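Local structure of phosphoacetylglucosamine mutase (Aspergillus lentulus, 5O9X) at residues T163-H168 with D286-L291; F373-Y378 with G385-S390. The protein catalyses the reversible interconversion of N-acetylglucosamine 6-phosphate and N-acetylglucosamine 1-phosphate, a step on the way to UDP-N-acetylglucosamine. The protein carries 1 engineered substitution. One frame throughout, in Å; residues are numbered along the deposited sequence.

Contact 1: residues T163-H168 with D286-L291; sequences TTPQLH and DADRIL. Unlike the reference sequence in segment 286-291: Leu-291 (reference Val). With G16 (1,6-di-O-phosphono-alpha-D-glucopyranose), chain B.
Thr-164 binds Asp-286 twice. Its backbone N donates to Asp-286 O over 3.1 Å, and its hydroxyl OG1 donates to carboxylate oxygen OD2 of the same aspartate over 2.6 Å. The hydroxyl approaches OD2 on the anti side, 28° out of the carboxylate plane. A chi1 of -69° sets OG1 beside the residue's own N, which lets both donors face one partner, while CG2 is turned toward Asp-288.

Within 163-168, Thr-163 and Gln-166 form a capping box at the start of helix 164-176: Gln-166 N donates to Thr-163 OG1, and Thr-163 N donates to Gln-166 OE1. Threonine suits this N-cap because the same branched carbon offers OG1 to the helix and CG2 to the neighbouring loop.

The apolar touch is Thr-163 CG2 on the methyl CB of Ala-287 at 3.8 Å; Ala-287 has left-handed backbone angles and only this one side-chain carbon. Pro-165, acceptable in a first helical turn because its N need not donate, runs antiparallel alongside Asp-288. Its ring carbon CG packs against two oxygens, 3.2 Å from Asp-288 OD1 and 3.4 Å from Ala-287 O.

Beyond the bend, the extended side chain of Arg-289 carries its guanidinium to the bound bisphosphate. NE donates to phosphate oxygen O3X of G16 at 3.0 Å, and NH2 to the bridging oxygen O1 of G16 at 3.2 Å, with O1 in the guanidinium plane.

With Asp-284, the loop fits the family pattern Asp-Gly-Asp-x-Asp-Arg, whose three aspartates would probably hold the metal, as in relatives. The two Thr-164 bonds thus tie a helix start of the first domain to this acidic loop of the second, which probably helps hold it beside the phosphate on C1 of the bisphosphate.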
loop_
_atom_site.group_PDB
_atom_site.type_symbol
_atom_site.label_atom_id
_atom_site.label_comp_id
_atom_site.label_asym_id
_atom_site.label_seq_id
_atom_site.Cartn_x
_atom_site.Cartn_y
_atom_site.Cartn_z
ATOM N N THR A 163 -9.618 -4.963 -6.474
ATOM C CA THR A 163 -8.349 -4.835 -5.715
ATOM C C THR A 163 -8.469 -3.469 -5.053
ATOM O O THR A 163 -9.329 -2.647 -5.459
ATOM C CB THR A 163 -7.113 -4.821 -6.692
ATOM O OG1 THR A 163 -7.124 -3.663 -7.496
ATOM C CG2 THR A 163 -7.091 -6.051 -7.628
ATOM N N THR A 164 -7.706 -3.255 -3.980
ATOM C CA THR A 164 -7.675 -1.942 -3.350
ATOM C C THR A 164 -7.384 -0.818 -4.345
ATOM O O THR A 164 -8.078 0.181 -4.335
ATOM C CB THR A 164 -6.739 -2.009 -2.137
ATOM O OG1 THR A 164 -7.382 -2.848 -1.153
ATOM C CG2 THR A 164 -6.502 -0.603 -1.493
ATOM N N PRO A 165 -6.324 -0.940 -5.153
ATOM C CA PRO A 165 -6.033 0.172 -6.060
ATOM C C PRO A 165 -7.141 0.398 -7.105
ATOM O O PRO A 165 -7.356 1.544 -7.495
ATOM C CB PRO A 165 -4.766 -0.307 -6.815
ATOM C CG PRO A 165 -4.129 -1.299 -5.919
ATOM C CD PRO A 165 -5.221 -1.931 -5.093
ATOM N N GLN A 166 -7.846 -0.668 -7.537
ATOM C CA GLN A 166 -9.065 -0.442 -8.419
ATOM C C GLN A 166 -10.083 0.474 -7.764
ATOM O O GLN A 166 -10.610 1.395 -8.445
ATOM C CB GLN A 166 -9.735 -1.728 -8.844
ATOM C CG GLN A 166 -8.924 -2.408 -9.929
ATOM C CD GLN A 166 -9.540 -3.759 -10.304
ATOM O OE1 GLN A 166 -10.192 -4.463 -9.462
ATOM N NE2 GLN A 166 -9.358 -4.130 -11.569
ATOM N N LEU A 167 -10.383 0.224 -6.483
ATOM C CA LEU A 167 -11.325 1.090 -5.771
ATOM C C LEU A 167 -10.789 2.569 -5.702
ATOM O O LEU A 167 -11.527 3.510 -5.999
ATOM C CB LEU A 167 -11.725 0.447 -4.377
ATOM C CG LEU A 167 -12.702 1.472 -3.833
ATOM C CD1 LEU A 167 -14.150 1.466 -4.326
ATOM C CD2 LEU A 167 -12.494 1.823 -2.397
ATOM N N HIS A 168 -9.516 2.792 -5.274
ATOM C CA HIS A 168 -8.949 4.168 -5.302
ATOM C C HIS A 168 -9.044 4.846 -6.698
ATOM O O HIS A 168 -9.349 6.076 -6.838
ATOM C CB HIS A 168 -7.462 4.066 -4.952
ATOM C CG HIS A 168 -7.193 3.960 -3.494
ATOM N ND1 HIS A 168 -7.437 2.816 -2.771
ATOM C CD2 HIS A 168 -6.703 4.876 -2.612
ATOM C CE1 HIS A 168 -7.034 3.004 -1.522
ATOM N NE2 HIS A 168 -6.629 4.258 -1.392
ATOM N N ASP A 286 -4.970 -8.175 -1.347
ATOM C CA ASP A 286 -5.766 -7.088 -2.027
ATOM C C ASP A 286 -4.994 -6.416 -3.201
ATOM O O ASP A 286 -5.371 -5.331 -3.725
ATOM C CB ASP A 286 -6.270 -6.020 -1.042
ATOM C CG ASP A 286 -5.154 -5.181 -0.435
ATOM O OD1 ASP A 286 -4.017 -5.704 -0.446
ATOM O OD2 ASP A 286 -5.405 -4.021 0.092
ATOM N N ALA A 287 -3.878 -7.046 -3.573
ATOM C CA ALA A 287 -2.999 -6.586 -4.669
ATOM C C ALA A 287 -2.526 -5.119 -4.452
ATOM O O ALA A 287 -2.533 -4.288 -5.374
ATOM C CB ALA A 287 -3.670 -6.757 -6.039
ATOM N N ASP A 288 -2.078 -4.840 -3.227
ATOM C CA ASP A 288 -1.513 -3.554 -3.027
ATOM C C ASP A 288 -0.069 -3.568 -2.513
ATOM O O ASP A 288 0.458 -2.549 -2.025
ATOM C CB ASP A 288 -2.442 -2.714 -2.152
ATOM C CG ASP A 288 -2.321 -1.219 -2.504
ATOM O OD1 ASP A 288 -1.876 -0.876 -3.644
ATOM O OD2 ASP A 288 -2.574 -0.450 -1.616
ATOM N N ARG A 289 0.558 -4.724 -2.636
ATOM C CA ARG A 289 2.016 -4.877 -2.414
ATOM C C ARG A 289 2.532 -5.737 -3.546
ATOM O O ARG A 289 1.840 -6.689 -3.962
ATOM C CB ARG A 289 2.288 -5.664 -1.125
ATOM C CG ARG A 289 1.879 -4.923 0.135
ATOM C CD ARG A 289 2.289 -5.807 1.329
ATOM N NE ARG A 289 1.755 -5.245 2.589
ATOM C CZ ARG A 289 2.127 -5.678 3.787
ATOM N NH1 ARG A 289 2.993 -6.680 3.882
ATOM N NH2 ARG A 289 1.588 -5.195 4.886
ATOM N N ILE A 290 3.765 -5.454 -3.988
ATOM C CA ILE A 290 4.439 -6.410 -4.885
ATOM C C ILE A 290 5.916 -6.530 -4.466
ATOM O O ILE A 290 6.545 -5.520 -4.176
ATOM C CB ILE A 290 4.332 -6.006 -6.337
ATOM C CG1 ILE A 290 4.985 -7.086 -7.256
ATOM C CG2 ILE A 290 4.778 -4.564 -6.571
ATOM C CD1 ILE A 290 4.579 -6.936 -8.685
ATOM N N LEU A 291 6.432 -7.746 -4.399
ATOM C CA LEU A 291 7.879 -7.925 -4.638
ATOM C C LEU A 291 8.310 -8.911 -5.584
ATOM O O LEU A 291 7.535 -9.726 -5.983
ATOM C CB LEU A 291 8.680 -8.180 -3.457
ATOM C CG LEU A 291 8.444 -8.872 -2.257
ATOM C CD1 LEU A 291 7.973 -7.500 -1.729
ATOM C CD2 LEU A 291 7.546 -10.046 -2.589
HETATM C C1 G16 B . -0.531 -1.767 5.850
HETATM C C2 G16 B . -0.101 -0.354 5.468
HETATM C C3 G16 B . 1.434 -0.321 5.181
HETATM C C4 G16 B . 2.290 -0.845 6.321
HETATM C C5 G16 B . 1.819 -2.256 6.649
HETATM C C6 G16 B . 2.363 -2.819 7.942
HETATM O O1 G16 B . -0.288 -2.640 4.743
HETATM O O2 G16 B . -0.846 0.207 4.344
HETATM O O3 G16 B . 1.740 0.960 4.796
HETATM O O4 G16 B . 3.752 -0.937 6.023
HETATM O O5 G16 B . 0.403 -2.289 6.950
HETATM O O6 G16 B . 1.920 -1.901 9.040
HETATM P P G16 B . 2.262 -2.307 10.573
HETATM O O1P G16 B . 3.771 -2.628 10.675
HETATM O O2P G16 B . 1.463 -3.588 10.912
HETATM O O3P G16 B . 1.760 -1.173 11.492
HETATM P "P'" G16 B . -1.476 -3.498 4.010
HETATM O O1X G16 B . -2.763 -2.631 4.023
HETATM O O2X G16 B . -1.770 -4.734 4.921
HETATM O O3X G16 B . -0.952 -4.001 2.710
#

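Contact 2: residues F373-Y378 with G385-S390; sequences FDVGVY and GTITFS
Ser-390 N donates to Asp-374 O over 2.8 Å, in a nearly straight bond (175° at the hydrogen) that fastens one end of a beta hairpin. Further along, Gly-376 and Thr-388 form an antiparallel hydrogen-bonded pair: Gly-376 N donates to Thr-388 O at 2.8 Å, and Thr-388 N to Gly-376 O at 2.9 Å. Ile-387 CA adds a weaker CA-H...O contact to Gly-376 O at 3.3 Å. Tyr-378 and Thr-386 make a second such pair.

On one face, the non-hydrogen-bonded pairs set branched and aromatic side chains side by side, all pointing the same way. CG1 of Val-375 meets CG2 of Ile-387 at 3.7 Å, and CG2 of Val-377 rests on the same Ile-387 methyl. Val-375 CG2 touches Phe-389 CD1 at 3.9 Å. Beta-branched residues suit such extended, apolar positions.

The other face pairs a ring with threonine methyls. Tyr-378 has CG between its backbone N and carbonyl carbon (chi1 58°), which folds the ring across toward the partner strand, with Thr-386 O over one ring face. Thr-386 CG2 lies 3.3 Å from Tyr-378 OH. Thr-388 CG2 comes up at the ring edge, 3.7 Å from Tyr-378 CE2; it also lies close to Gly-376, where the lack of a side chain relieves a tight spot. Gly-385, with a phi of 157°, adopts a backbone shape that only glycine takes easily.

Strand 375-379 pairs in parallel with strand 332-337 on its other side, Val-375 and Val-377 both bonding to Gly-333, whereas strand 385-389 closes this sheet of domain III. Helix 363-370 packs on the Tyr-378 and Thr-388 face; helix 391-399, N-capped by Ser-390 OG on Ala-393 N, follows directly and lays Leu-394 and Ile-397 against Phe-389.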
loop_
_atom_site.group_PDB
_atom_site.type_symbol
_atom_site.label_atom_id
_atom_site.label_comp_id
_atom_site.label_asym_id
_atom_site.label_seq_id
_atom_site.Cartn_x
_atom_site.Cartn_y
_atom_site.Cartn_z
ATOM N N PHE A 373 9.173 16.766 -3.226
ATOM C CA PHE A 373 10.063 16.599 -4.387
ATOM C C PHE A 373 9.272 16.884 -5.664
ATOM O O PHE A 373 8.043 16.789 -5.636
ATOM C CB PHE A 373 10.613 15.150 -4.385
ATOM C CG PHE A 373 11.426 14.866 -3.157
ATOM C CD1 PHE A 373 12.643 15.480 -2.975
ATOM C CD2 PHE A 373 10.951 13.985 -2.155
ATOM C CE1 PHE A 373 13.407 15.262 -1.813
ATOM C CE2 PHE A 373 11.718 13.753 -0.984
ATOM C CZ PHE A 373 12.939 14.386 -0.817
ATOM N N ASP A 374 9.978 17.204 -6.760
ATOM C CA ASP A 374 9.364 17.252 -8.104
ATOM C C ASP A 374 8.896 15.837 -8.445
ATOM O O ASP A 374 7.764 15.619 -8.876
ATOM C CB ASP A 374 10.413 17.721 -9.190
ATOM C CG ASP A 374 11.027 19.159 -8.924
ATOM O OD1 ASP A 374 10.289 20.057 -8.488
ATOM O OD2 ASP A 374 12.253 19.373 -9.184
ATOM N N VAL A 375 9.799 14.865 -8.259
ATOM C CA VAL A 375 9.461 13.424 -8.472
ATOM C C VAL A 375 9.686 12.719 -7.082
ATOM O O VAL A 375 10.816 12.672 -6.611
ATOM C CB VAL A 375 10.401 12.823 -9.551
ATOM C CG1 VAL A 375 10.075 11.369 -9.776
ATOM C CG2 VAL A 375 10.299 13.632 -10.901
ATOM N N GLY A 376 8.644 12.221 -6.438
ATOM C CA GLY A 376 8.893 11.647 -5.100
ATOM C C GLY A 376 8.706 10.110 -5.246
ATOM O O GLY A 376 7.573 9.603 -5.481
ATOM N N VAL A 377 9.795 9.367 -5.141
ATOM C CA VAL A 377 9.680 7.910 -5.318
ATOM C C VAL A 377 9.458 7.412 -3.882
ATOM O O VAL A 377 10.274 7.705 -2.992
ATOM C CB VAL A 377 10.953 7.314 -5.882
ATOM C CG1 VAL A 377 10.851 5.760 -5.945
ATOM C CG2 VAL A 377 11.188 7.877 -7.282
ATOM N N TYR A 378 8.363 6.687 -3.623
ATOM C CA TYR A 378 8.236 6.132 -2.266
ATOM C C TYR A 378 7.737 4.687 -2.202
ATOM O O TYR A 378 6.689 4.377 -2.732
ATOM C CB TYR A 378 7.390 7.042 -1.383
ATOM C CG TYR A 378 5.978 7.331 -1.845
ATOM C CD1 TYR A 378 4.842 6.655 -1.288
ATOM C CD2 TYR A 378 5.772 8.307 -2.800
ATOM C CE1 TYR A 378 3.542 6.991 -1.744
ATOM C CE2 TYR A 378 4.503 8.621 -3.262
ATOM C CZ TYR A 378 3.420 8.014 -2.704
ATOM O OH TYR A 378 2.240 8.453 -3.236
ATOM N N GLY A 385 4.010 0.924 -2.734
ATOM C CA GLY A 385 4.558 2.209 -3.044
ATOM C C GLY A 385 4.272 2.633 -4.486
ATOM O O GLY A 385 3.538 1.966 -5.219
ATOM N N THR A 386 4.776 3.819 -4.812
ATOM C CA THR A 386 4.456 4.454 -6.063
ATOM C C THR A 386 5.444 5.599 -6.314
ATOM O O THR A 386 6.478 5.732 -5.629
ATOM C CB THR A 386 2.940 4.854 -6.197
ATOM O OG1 THR A 386 2.698 5.084 -7.582
ATOM C CG2 THR A 386 2.594 6.061 -5.420
ATOM N N ILE A 387 5.127 6.421 -7.302
ATOM C CA ILE A 387 5.965 7.583 -7.602
ATOM C C ILE A 387 4.989 8.689 -7.836
ATOM O O ILE A 387 4.027 8.540 -8.587
ATOM C CB ILE A 387 6.852 7.402 -8.844
ATOM C CG1 ILE A 387 7.825 6.255 -8.630
ATOM C CG2 ILE A 387 7.764 8.650 -8.989
ATOM C CD1 ILE A 387 7.842 5.270 -9.739
ATOM N N THR A 388 5.225 9.786 -7.162
ATOM C CA THR A 388 4.337 10.944 -7.308
ATOM C C THR A 388 5.098 12.048 -8.109
ATOM O O THR A 388 6.293 12.221 -7.968
ATOM C CB THR A 388 3.816 11.367 -5.925
ATOM O OG1 THR A 388 2.940 12.448 -6.112
ATOM C CG2 THR A 388 4.918 11.839 -5.081
ATOM N N PHE A 389 4.393 12.715 -9.011
ATOM C CA PHE A 389 4.975 13.815 -9.828
ATOM C C PHE A 389 4.229 15.067 -9.438
ATOM O O PHE A 389 3.000 15.083 -9.480
ATOM C CB PHE A 389 4.759 13.534 -11.303
ATOM C CG PHE A 389 5.532 12.341 -11.796
ATOM C CD1 PHE A 389 6.838 12.505 -12.306
ATOM C CD2 PHE A 389 4.967 11.060 -11.720
ATOM C CE1 PHE A 389 7.565 11.406 -12.767
ATOM C CE2 PHE A 389 5.698 9.942 -12.142
ATOM C CZ PHE A 389 6.985 10.130 -12.680
ATOM N N SER A 390 4.967 16.054 -9.002
ATOM C CA SER A 390 4.354 17.369 -8.631
ATOM C C SER A 390 3.687 18.088 -9.816
ATOM O O SER A 390 3.935 17.748 -10.996
ATOM C CB SER A 390 5.391 18.309 -8.073
ATOM O OG SER A 390 6.282 18.827 -9.079
#

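How the contacts relate
Contact 1 is buried throughout, about 7 Å from the chain centre; contact 2, about 14 Å from it, is mostly buried but partly exposed at the end near Asp-374 and Ser-390. They share no segment or strand. Contact 1 joins parts of the first and second domains distant in sequence, through a polar, acidic loop at the ligand; contact 2 stays within domain III and is a regular hairpin with one apolar face and one mixed face. They do not touch, yet the hairpin's connection bridges them: Gly-383 bonds to the backbone of Ile-290, and His-384 packs on Asp-288 and Arg-289. Glu-380 and His-384 of that connection also bind the bisphosphate, consistent with the family's sugar-binding loop.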